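Local coordinates for protein 2-methyl-aconitate isomerase (Shewanella oneidensis, PDB 5K87) that catalyses the cis-trans isomerization of 2-methyl-aconitate in the 2-methylcitrate cycle, through which propionate is degraded, at residues Y18-T23 with S385-M390; L48-I53 with P101-S106; N86-Y91 with G124-A129; A288-Y293 with E304-L309. The protein carries 1 engineered substitution. All blocks are in the same frame, centred on the assembly; numbering follows the deposited sequence. Where two conformers were deposited one is given.

Contact 1: residues Y18-T23 with S385-M390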
# COMPACT_ATOMS: atom_id res chain seq x y z
N TYR A 18 3.92 -1.82 -13.84
CA TYR A 18 3.04 -1.78 -12.69
C TYR A 18 1.74 -1.12 -13.15
O TYR A 18 1.77 0.01 -13.68
CB TYR A 18 3.74 -0.97 -11.61
CG TYR A 18 3.04 -0.82 -10.29
CD1 TYR A 18 2.62 -1.92 -9.55
CD2 TYR A 18 2.87 0.44 -9.74
CE1 TYR A 18 2.03 -1.75 -8.30
CE2 TYR A 18 2.28 0.62 -8.51
CZ TYR A 18 1.87 -0.48 -7.80
OH TYR A 18 1.29 -0.26 -6.57
N MET A 19 0.63 -1.84 -13.00
CA MET A 19 -0.65 -1.40 -13.57
C MET A 19 -1.76 -1.48 -12.56
O MET A 19 -1.75 -2.35 -11.67
CB MET A 19 -1.06 -2.27 -14.77
CG MET A 19 -0.03 -2.34 -15.86
SD MET A 19 -0.62 -3.21 -17.32
CE MET A 19 -1.95 -2.15 -17.89
N ARG A 20 -2.74 -0.59 -12.69
CA ARG A 20 -4.05 -0.82 -12.11
C ARG A 20 -4.94 -1.55 -13.11
O ARG A 20 -5.00 -1.16 -14.29
CB ARG A 20 -4.73 0.49 -11.71
CG ARG A 20 -6.14 0.27 -11.18
CD ARG A 20 -6.94 1.55 -10.93
NE ARG A 20 -7.21 2.31 -12.16
CZ ARG A 20 -8.08 1.96 -13.09
NH1 ARG A 20 -8.80 0.85 -12.97
NH2 ARG A 20 -8.24 2.73 -14.17
N GLY A 21 -5.60 -2.61 -12.67
CA GLY A 21 -6.67 -3.24 -13.43
C GLY A 21 -7.88 -3.32 -12.52
O GLY A 21 -7.79 -3.88 -11.44
N GLY A 22 -9.00 -2.73 -12.94
CA GLY A 22 -10.15 -2.67 -12.06
C GLY A 22 -9.77 -2.03 -10.73
O GLY A 22 -9.11 -0.99 -10.70
N THR A 23 -10.15 -2.68 -9.63
CA THR A 23 -9.86 -2.17 -8.30
C THR A 23 -8.62 -2.81 -7.67
O THR A 23 -8.52 -2.89 -6.45
CB THR A 23 -11.07 -2.38 -7.37
OG1 THR A 23 -11.49 -3.75 -7.42
CG2 THR A 23 -12.22 -1.52 -7.82
N SER A 385 -11.63 -1.21 -16.21
CA SER A 385 -10.75 -0.25 -16.87
C SER A 385 -9.35 -0.59 -16.39
O SER A 385 -9.19 -1.39 -15.45
CB SER A 385 -11.11 1.19 -16.50
OG SER A 385 -10.83 1.47 -15.14
N ALA A 386 -8.34 -0.01 -17.03
CA ALA A 386 -6.96 -0.27 -16.65
C ALA A 386 -6.06 0.86 -17.06
O ALA A 386 -6.36 1.59 -18.00
CB ALA A 386 -6.47 -1.55 -17.31
N ARG A 387 -4.93 1.00 -16.38
CA ARG A 387 -3.92 1.95 -16.80
C ARG A 387 -2.56 1.58 -16.25
O ARG A 387 -2.44 1.01 -15.16
CB ARG A 387 -4.30 3.39 -16.44
CG ARG A 387 -4.59 3.60 -14.98
CD ARG A 387 -4.95 5.06 -14.64
NE ARG A 387 -3.77 5.91 -14.69
CZ ARG A 387 -3.09 6.38 -13.64
NH1 ARG A 387 -2.02 7.11 -13.89
NH2 ARG A 387 -3.44 6.16 -12.39
N VAL A 388 -1.54 1.93 -17.01
CA VAL A 388 -0.18 1.84 -16.54
C VAL A 388 0.10 2.93 -15.51
O VAL A 388 -0.19 4.12 -15.74
CB VAL A 388 0.79 1.99 -17.71
CG1 VAL A 388 2.23 2.08 -17.21
CG2 VAL A 388 0.61 0.83 -18.67
N LEU A 389 0.67 2.51 -14.38
CA LEU A 389 1.12 3.42 -13.33
C LEU A 389 2.61 3.72 -13.44
O LEU A 389 3.03 4.87 -13.30
CB LEU A 389 0.82 2.80 -11.95
CG LEU A 389 -0.64 2.38 -11.73
CD1 LEU A 389 -0.80 1.71 -10.37
CD2 LEU A 389 -1.58 3.56 -11.86
N MET A 390 3.41 2.70 -13.68
CA MET A 390 4.85 2.86 -13.84
C MET A 390 5.36 1.76 -14.75
O MET A 390 4.86 0.63 -14.69
CB MET A 390 5.58 2.82 -12.49
CG MET A 390 7.05 3.23 -12.58
SD MET A 390 7.79 3.48 -10.96
CE MET A 390 9.33 4.23 -11.45
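A classic beta bulge, in which Leu-389 and Met-390 both face Tyr-18, interrupts the antiparallel pairing of strands 12-21 and 374-391 and exemplifies how one carbonyl absorbs an extra residue. Tyr-18 O accepts from Leu-389 N at 2.8 Å and from Met-390 N at 3.2 Å, while Tyr-18 N donates back to Met-390 O. Leu-389 swings CD1 obliquely against the Tyr-18 ring, 3.8 Å from CE2. Further along, Arg-20 and Arg-387 form a hydrogen-bonded pair, and beyond the ladder Gly-22 N makes a nearly straight bond to Ser-385 O (2.9 Å, 173°). Thr-23 N is hydrogen-bonded to OD1 of Asn-111, a substrate-binding residue.

The Arg-20 chain bends at chi3 (64°), which brings its guanidinium back to Ser-385. NH1 and NH2 grip Ser-385 OG end-on, each at 3.0 Å and near the guanidinium plane; NH1 also reaches Gly-22 O at 2.9 Å. NE forms a salt bridge with Asp-64 of the second subunit, a carboxylate that Arg-387 NH2 shares, while Arg-387 NH1 is hydrogen-bonded to Gln-11 of that subunit. With a leucine in place of Arg-20, Ser-385 OG and Gly-22 O would lose these donors, and Asp-64 of the second subunit would probably be held less firmly. All three guanidinium nitrogens of Arg-20 are thus engaged, and one buried charge joins the end of the strand pair to the dimer interface, close to the substrate site.

Contact 2: residues L48-I53 with P101-S106; sequences LLLRVI and PFVDWS
Leu-49 and Leu-50, adjacent on helix 43-53, point toward residues 101-106 in a helix-on-sheet packing, helix 43-53 lying against the short strand 103-104 and the residues flanking it. Each leucine meets a different kind of surface. Leu-49 sends one methyl, CD1, to the rim of the Trp-105 indole, near the ring plane, where it lies 3.5 Å from CH2 and almost as near to CZ2. One face of the same indole is taken from within its own segment by Val-103 CG1, 3.3 Å above the plane and displaced toward the rim. Trp-105 is therefore bordered on two sides, and its NE1 is hydrogen-bonded to Asp-46 OD1, on helix 43-53.

Leu-50 divides its branches along the chain. CD1 rests 3.7 Å from Pro-101 C, and CD2 is equally close to Phe-102 N. Its CG is 3.9 Å from Val-103 CG2, the two side chains sliding past each other in opposite directions; Leu-50 has CG anti to its carbonyl carbon (chi1 -77°), which turns the fork toward the backbone, so that its two methyls meet consecutive residues. No hydrogen bond crosses between the segments, so apolar fit alone joins them directly. Leu-50 also touches Val-96 on strand 89-96, and Leu-49 touches Thr-76 on strand 75-81, which places the helix over the neighbouring strands. The chain around Trp-105 is folded into an Asx turn: Asp-104 OD1 accepts from Ser-106 N at 2.9 Å, and its syn lone pair takes Ser-106 OG at 2.6 Å.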
# COMPACT_ATOMS: atom_id res chain seq x y z
N LEU A 48 11.60 -14.86 -6.98
CA LEU A 48 11.71 -13.57 -7.65
C LEU A 48 10.48 -12.72 -7.37
O LEU A 48 10.58 -11.56 -6.97
CB LEU A 48 11.87 -13.76 -9.16
CG LEU A 48 11.80 -12.48 -9.99
CD1 LEU A 48 12.92 -11.54 -9.62
CD2 LEU A 48 11.84 -12.83 -11.47
N LEU A 49 9.30 -13.31 -7.55
CA LEU A 49 8.06 -12.57 -7.39
C LEU A 49 7.86 -12.14 -5.94
O LEU A 49 7.41 -11.03 -5.67
CB LEU A 49 6.88 -13.39 -7.88
CG LEU A 49 6.92 -13.71 -9.38
CD1 LEU A 49 5.76 -14.58 -9.79
CD2 LEU A 49 6.91 -12.44 -10.17
N LEU A 50 8.19 -13.02 -5.00
CA LEU A 50 8.14 -12.66 -3.59
C LEU A 50 8.99 -11.44 -3.30
O LEU A 50 8.54 -10.49 -2.63
CB LEU A 50 8.58 -13.84 -2.72
CG LEU A 50 7.55 -14.96 -2.54
CD1 LEU A 50 8.25 -16.25 -2.12
CD2 LEU A 50 6.51 -14.57 -1.51
N ARG A 51 10.21 -11.42 -3.81
CA ARG A 51 11.12 -10.33 -3.52
C ARG A 51 10.68 -9.04 -4.22
O ARG A 51 10.83 -7.96 -3.66
CB ARG A 51 12.54 -10.71 -3.92
CG ARG A 51 13.60 -9.81 -3.32
CD ARG A 51 13.58 -9.87 -1.80
NE ARG A 51 14.44 -8.83 -1.25
CZ ARG A 51 14.07 -7.57 -1.10
NH1 ARG A 51 12.84 -7.19 -1.43
NH2 ARG A 51 14.92 -6.69 -0.60
N VAL A 52 10.15 -9.15 -5.43
CA VAL A 52 9.65 -7.96 -6.12
C VAL A 52 8.54 -7.30 -5.28
O VAL A 52 8.51 -6.08 -5.12
CB VAL A 52 9.12 -8.28 -7.53
CG1 VAL A 52 8.34 -7.10 -8.10
CG2 VAL A 52 10.27 -8.68 -8.45
N ILE A 53 7.64 -8.11 -4.75
CA ILE A 53 6.49 -7.62 -4.01
C ILE A 53 6.85 -7.18 -2.57
O ILE A 53 6.20 -6.30 -2.02
CB ILE A 53 5.38 -8.69 -4.04
CG1 ILE A 53 4.75 -8.77 -5.43
CG2 ILE A 53 4.32 -8.46 -2.96
CD1 ILE A 53 3.95 -7.53 -5.83
N PRO A 101 6.31 -17.24 2.64
CA PRO A 101 7.07 -17.27 1.39
C PRO A 101 6.37 -18.15 0.37
O PRO A 101 6.87 -19.22 0.01
CB PRO A 101 8.41 -17.86 1.81
CG PRO A 101 8.06 -18.76 2.96
CD PRO A 101 6.92 -18.10 3.68
N PHE A 102 5.22 -17.68 -0.09
CA PHE A 102 4.32 -18.50 -0.90
C PHE A 102 3.63 -17.65 -1.96
O PHE A 102 3.14 -16.56 -1.67
CB PHE A 102 3.27 -19.16 -0.01
CG PHE A 102 2.45 -20.18 -0.74
CD1 PHE A 102 3.00 -21.40 -1.06
CD2 PHE A 102 1.15 -19.92 -1.14
CE1 PHE A 102 2.28 -22.36 -1.73
CE2 PHE A 102 0.41 -20.88 -1.82
CZ PHE A 102 0.98 -22.10 -2.12
N VAL A 103 3.61 -18.16 -3.18
CA VAL A 103 2.83 -17.54 -4.24
C VAL A 103 1.78 -18.56 -4.67
O VAL A 103 2.13 -19.70 -4.97
CB VAL A 103 3.70 -17.14 -5.45
CG1 VAL A 103 2.84 -16.43 -6.50
CG2 VAL A 103 4.84 -16.23 -5.01
N ASP A 104 0.51 -18.16 -4.65
CA ASP A 104 -0.58 -19.06 -4.98
C ASP A 104 -0.99 -18.91 -6.43
O ASP A 104 -1.33 -17.81 -6.88
CB ASP A 104 -1.77 -18.79 -4.07
CG ASP A 104 -2.76 -19.92 -4.06
OD1 ASP A 104 -3.33 -20.21 -5.13
OD2 ASP A 104 -2.98 -20.52 -2.99
N TRP A 105 -0.95 -20.02 -7.17
CA TRP A 105 -1.26 -20.05 -8.59
C TRP A 105 -2.58 -20.78 -8.89
O TRP A 105 -2.82 -21.18 -10.03
CB TRP A 105 -0.12 -20.72 -9.37
CG TRP A 105 1.20 -20.06 -9.17
CD1 TRP A 105 2.16 -20.41 -8.26
CD2 TRP A 105 1.71 -18.92 -9.87
NE1 TRP A 105 3.23 -19.55 -8.36
CE2 TRP A 105 2.98 -18.63 -9.34
CE3 TRP A 105 1.22 -18.12 -10.91
CZ2 TRP A 105 3.77 -17.58 -9.80
CZ3 TRP A 105 2.00 -17.06 -11.37
CH2 TRP A 105 3.26 -16.80 -10.82
N SER A 106 -3.42 -20.96 -7.88
CA SER A 106 -4.64 -21.75 -8.05
C SER A 106 -5.83 -20.99 -8.64
O SER A 106 -6.85 -21.61 -8.95
CB SER A 106 -5.05 -22.39 -6.71
OG SER A 106 -5.54 -21.44 -5.79

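Contact 3: residues N86-Y91 with G124-A129; sequences NHDVDY and GLIDAA
The carboxylate of Asp-88 is the flat group nearest the join, yet Ile-126 meets this residue at its methylene instead: Ile-126 CD1 packs 3.5 Å from Asp-88 CB, while the carboxylate goes to a salt bridge between OD1 and Arg-140 NH2. Asp-88 is thus divided, its CB serving an apolar contact and its charge a polar one. The neighbouring His-87 ring stands edge-to-face with Trp-142. Another carboxylate, that of Asp-127, is occupied within its own segment. Ala-129 N approaches OD1 from above the carboxylate plane, 56° out of it and 3.1 Å away, making an Asx turn that leads into a 3-10 segment.

Two apolar contacts complete the join. Val-89 CG2 lies 4.0 Å from Leu-125 CD1, the side chains crossing at a slant, and Val-89 CB is 4.3 Å from Ile-126 CD1. Ile-126 carries CG1 anti to its carbonyl carbon (chi1 -51°), and the second torsion, -66°, bends CD1 round to reach both Asp-88 and Val-89. The backbones add no bond of their own: Asp-88 O and Leu-125 O, both acceptors, stand 3.3 Å apart.

This buried packing seats the loop after helix 113-122 against the start of strand 89-96. Ala-120 of that helix touches both Val-89 and Ile-126, Leu-125 reaches Leu-79 on strand 75-81, and Ile-126 rests on Val-139 of strand 135-143, the strand whose Arg-140 receives Asp-88.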
# COMPACT_ATOMS: atom_id res chain seq x y z
N ASN A 86 -7.16 -20.31 -31.16
CA ASN A 86 -8.11 -19.21 -31.00
C ASN A 86 -7.89 -18.39 -29.73
O ASN A 86 -8.83 -17.79 -29.20
CB ASN A 86 -9.55 -19.73 -31.06
CG ASN A 86 -9.80 -20.61 -32.27
OD1 ASN A 86 -9.49 -20.23 -33.40
ND2 ASN A 86 -10.33 -21.81 -32.03
N HIS A 87 -6.65 -18.37 -29.25
CA HIS A 87 -6.27 -17.47 -28.16
C HIS A 87 -5.04 -16.68 -28.55
O HIS A 87 -4.23 -17.14 -29.36
CB HIS A 87 -6.02 -18.23 -26.86
CG HIS A 87 -7.25 -18.87 -26.31
ND1 HIS A 87 -7.80 -20.02 -26.85
CD2 HIS A 87 -8.07 -18.52 -25.28
CE1 HIS A 87 -8.88 -20.35 -26.18
NE2 HIS A 87 -9.07 -19.46 -25.22
N ASP A 88 -4.92 -15.49 -27.98
CA ASP A 88 -3.79 -14.62 -28.29
C ASP A 88 -2.68 -14.65 -27.24
O ASP A 88 -1.49 -14.61 -27.57
CB ASP A 88 -4.29 -13.19 -28.43
CG ASP A 88 -5.32 -13.05 -29.52
OD1 ASP A 88 -4.97 -13.31 -30.69
OD2 ASP A 88 -6.48 -12.69 -29.23
N VAL A 89 -3.06 -14.71 -25.98
CA VAL A 89 -2.08 -14.53 -24.92
C VAL A 89 -2.40 -15.48 -23.79
O VAL A 89 -3.58 -15.72 -23.50
CB VAL A 89 -2.06 -13.04 -24.44
CG1 VAL A 89 -3.42 -12.62 -23.90
CG2 VAL A 89 -0.96 -12.80 -23.41
N ASP A 90 -1.38 -16.05 -23.16
CA ASP A 90 -1.53 -16.86 -21.96
C ASP A 90 -1.29 -16.01 -20.72
O ASP A 90 -0.32 -15.23 -20.66
CB ASP A 90 -0.54 -18.02 -21.93
CG ASP A 90 -0.88 -19.13 -22.89
OD1 ASP A 90 -1.94 -19.08 -23.55
OD2 ASP A 90 -0.07 -20.08 -22.96
N TYR A 91 -2.14 -16.19 -19.72
CA TYR A 91 -2.17 -15.35 -18.53
C TYR A 91 -2.03 -16.22 -17.27
O TYR A 91 -2.88 -17.07 -17.01
CB TYR A 91 -3.49 -14.58 -18.54
CG TYR A 91 -3.97 -13.90 -17.28
CD1 TYR A 91 -3.10 -13.45 -16.28
CD2 TYR A 91 -5.33 -13.67 -17.09
CE1 TYR A 91 -3.58 -12.82 -15.14
CE2 TYR A 91 -5.82 -13.03 -15.96
CZ TYR A 91 -4.93 -12.61 -14.99
OH TYR A 91 -5.39 -11.98 -13.86
N GLY A 124 3.62 -6.56 -27.56
CA GLY A 124 3.95 -7.44 -28.67
C GLY A 124 3.48 -8.87 -28.54
O GLY A 124 4.03 -9.77 -29.18
N LEU A 125 2.45 -9.11 -27.73
CA LEU A 125 1.97 -10.47 -27.52
C LEU A 125 0.75 -10.80 -28.36
O LEU A 125 0.26 -11.92 -28.34
CB LEU A 125 1.69 -10.73 -26.03
CG LEU A 125 2.91 -10.56 -25.13
CD1 LEU A 125 2.53 -10.85 -23.68
CD2 LEU A 125 4.03 -11.48 -25.59
N ILE A 126 0.27 -9.81 -29.12
CA ILE A 126 -0.92 -9.99 -29.95
C ILE A 126 -0.57 -9.85 -31.43
O ILE A 126 0.04 -8.85 -31.82
CB ILE A 126 -2.01 -8.93 -29.62
CG1 ILE A 126 -2.28 -8.87 -28.11
CG2 ILE A 126 -3.28 -9.21 -30.43
CD1 ILE A 126 -2.90 -10.12 -27.54
N ASP A 127 -0.96 -10.85 -32.23
CA ASP A 127 -0.80 -10.83 -33.69
C ASP A 127 -1.20 -9.46 -34.22
O ASP A 127 -2.33 -9.02 -34.02
CB ASP A 127 -1.70 -11.90 -34.31
CG ASP A 127 -1.53 -12.05 -35.82
OD1 ASP A 127 -0.88 -11.20 -36.46
OD2 ASP A 127 -2.07 -13.04 -36.37
N ALA A 128 -0.26 -8.78 -34.88
CA ALA A 128 -0.50 -7.43 -35.39
C ALA A 128 -1.73 -7.33 -36.28
O ALA A 128 -2.39 -6.29 -36.33
CB ALA A 128 0.73 -6.91 -36.13
N ALA A 129 -2.06 -8.42 -36.98
CA ALA A 129 -3.24 -8.43 -37.84
C ALA A 129 -4.54 -8.20 -37.06
O ALA A 129 -5.54 -7.77 -37.62
CB ALA A 129 -3.31 -9.73 -38.63

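Contact 4: residues A288-Y293 with E304-L309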
# COMPACT_ATOMS: atom_id res chain seq x y z
N ALA A 288 -27.20 -10.37 1.00
CA ALA A 288 -28.43 -9.88 1.60
C ALA A 288 -29.26 -9.16 0.55
O ALA A 288 -28.73 -8.73 -0.47
CB ALA A 288 -28.12 -8.94 2.75
N PRO A 289 -30.58 -9.03 0.80
CA PRO A 289 -31.40 -8.21 -0.10
C PRO A 289 -30.95 -6.74 -0.06
O PRO A 289 -30.23 -6.35 0.85
CB PRO A 289 -32.81 -8.35 0.49
CG PRO A 289 -32.78 -9.63 1.27
CD PRO A 289 -31.40 -9.70 1.84
N PRO A 290 -31.38 -5.95 -1.05
CA PRO A 290 -31.02 -4.53 -1.10
C PRO A 290 -31.31 -3.79 0.19
O PRO A 290 -32.35 -4.01 0.83
CB PRO A 290 -31.91 -3.98 -2.21
CG PRO A 290 -32.12 -5.15 -3.11
CD PRO A 290 -32.21 -6.34 -2.20
N LYS A 291 -30.38 -2.92 0.57
CA LYS A 291 -30.54 -2.06 1.72
C LYS A 291 -29.62 -0.88 1.48
O LYS A 291 -28.51 -1.04 0.95
CB LYS A 291 -30.18 -2.81 3.01
CG LYS A 291 -30.50 -2.06 4.29
CD LYS A 291 -30.21 -2.89 5.53
CE LYS A 291 -30.71 -2.20 6.78
NZ LYS A 291 -30.39 -2.95 8.03
N SER A 292 -30.08 0.31 1.86
CA SER A 292 -29.30 1.52 1.67
C SER A 292 -28.10 1.57 2.61
O SER A 292 -28.18 1.09 3.74
CB SER A 292 -30.18 2.75 1.89
OG SER A 292 -29.47 3.95 1.68
N TYR A 293 -26.99 2.12 2.13
CA TYR A 293 -25.82 2.31 2.98
C TYR A 293 -24.87 3.34 2.39
O TYR A 293 -24.89 3.61 1.19
CB TYR A 293 -25.06 1.00 3.20
CG TYR A 293 -24.47 0.41 1.93
CD1 TYR A 293 -25.25 -0.35 1.07
CD2 TYR A 293 -23.12 0.59 1.61
CE1 TYR A 293 -24.73 -0.90 -0.08
CE2 TYR A 293 -22.59 0.05 0.44
CZ TYR A 293 -23.40 -0.70 -0.39
OH TYR A 293 -22.90 -1.26 -1.55
N GLU A 304 -32.64 1.00 -3.99
CA GLU A 304 -33.16 0.96 -5.35
C GLU A 304 -32.06 0.85 -6.40
O GLU A 304 -32.34 0.50 -7.55
CB GLU A 304 -34.00 2.21 -5.63
CG GLU A 304 -35.29 2.31 -4.81
CD GLU A 304 -35.05 2.64 -3.34
OE1 GLU A 304 -34.00 3.25 -3.02
OE2 GLU A 304 -35.91 2.29 -2.51
N ASP A 305 -30.83 1.16 -6.02
CA ASP A 305 -29.71 1.13 -6.96
C ASP A 305 -29.20 -0.29 -7.22
O ASP A 305 -28.47 -0.51 -8.18
CB ASP A 305 -28.53 1.97 -6.45
CG ASP A 305 -28.84 3.45 -6.38
OD1 ASP A 305 -29.80 3.91 -7.04
OD2 ASP A 305 -28.10 4.16 -5.66
N VAL A 306 -29.56 -1.24 -6.36
CA VAL A 306 -28.97 -2.57 -6.42
C VAL A 306 -30.02 -3.67 -6.36
O VAL A 306 -31.14 -3.46 -5.88
CB VAL A 306 -27.95 -2.80 -5.28
CG1 VAL A 306 -26.77 -1.85 -5.43
CG2 VAL A 306 -28.62 -2.64 -3.92
N ASP A 307 -29.64 -4.84 -6.85
CA ASP A 307 -30.48 -6.03 -6.77
C ASP A 307 -30.20 -6.85 -5.51
O ASP A 307 -31.04 -7.63 -5.07
CB ASP A 307 -30.27 -6.91 -8.01
CG ASP A 307 -30.68 -6.21 -9.27
OD1 ASP A 307 -31.89 -5.94 -9.43
OD2 ASP A 307 -29.81 -5.92 -10.12
N LEU A 308 -29.01 -6.68 -4.94
CA LEU A 308 -28.62 -7.38 -3.71
C LEU A 308 -27.33 -6.77 -3.17
O LEU A 308 -26.70 -5.95 -3.84
CB LEU A 308 -28.44 -8.89 -3.94
CG LEU A 308 -27.17 -9.33 -4.68
CD1 LEU A 308 -26.92 -10.80 -4.44
CD2 LEU A 308 -27.25 -9.06 -6.18
N LEU A 309 -26.96 -7.16 -1.96
CA LEU A 309 -25.69 -6.79 -1.35
C LEU A 309 -24.80 -8.01 -1.28
O LEU A 309 -25.27 -9.11 -0.94
CB LEU A 309 -25.92 -6.29 0.06
CG LEU A 309 -26.88 -5.11 0.17
CD1 LEU A 309 -26.96 -4.65 1.61
CD2 LEU A 309 -26.48 -3.97 -0.74
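Ala-288 and Leu-309 form an antiparallel hydrogen-bonded pair where strand 283-288 meets strand 308-314, and beyond it the outgoing chain folds over Leu-309. Leu-309 N donates to Ala-288 O at 2.8 Å in an almost straight bond (178°); the return bond, from Ala-288 N to Leu-309 O, is 3.0 Å long and more bent.

Around this pair the Leu-309 side chain spreads its branches. CG sits 3.6 Å from Pro-289 O, CD1 turns to CB of Lys-291, and CD2 lies 3.6 Å from CE1 of the Tyr-293 ring, the two side chains passing in opposite directions. CG stands anti to the carbonyl carbon (chi1 -57°), which places the fork against residues 289-293. An alanine at Leu-309 would keep the backbone pair, but is likely to leave Tyr-293 CE1 and Lys-291 CB without this apolar partner and open a gap beside the loop. Next to the Leu-309 side chain, Pro-290 lays its ring on the opposite backbone: CG is 3.3 Å from Asp-307 O, and CB touches CG2 of Val-306.

Residues farther out set these groups in place. Tyr-293 is held through OH by His-357 O and by a cation-pi contact with Arg-311, while Asp-307 OD2 accepts from Arg-354 N on strand 352-357. Thr-239 also packs on Leu-309 and Tyr-293. Segment 288-293 thus links strand 283-288 to the small hairpin of strands 293-294 and 300-301, which Tyr-293 enters. Lys-291 O, in plane at the edge of the Tyr-293 ring and 3.9 Å from Leu-309 CD2, is buried with no hydrogen-bonding partner in the model.

In the fold
Contacts 1 and 3 are buried, while contacts 2 and 4 are only partly so. Contact 1 closes the longest loop, with the other three nested inside it, and it alone of the four combines a strand ladder with charges that reach the second subunit. Contact 4 shares the ladder chemistry, reduced to one bonded pair; contacts 2 and 3 have no hydrogen bond between their segments and rely on methyl packing. Those two also hold neighbouring elements, strands 103-104 and 89-96, and helix 113-122 touches both contacts 1 and 3. Contact 4 lies across the chain's centre from contacts 2 and 3, its centre about 37 Å and 40 Å from theirs.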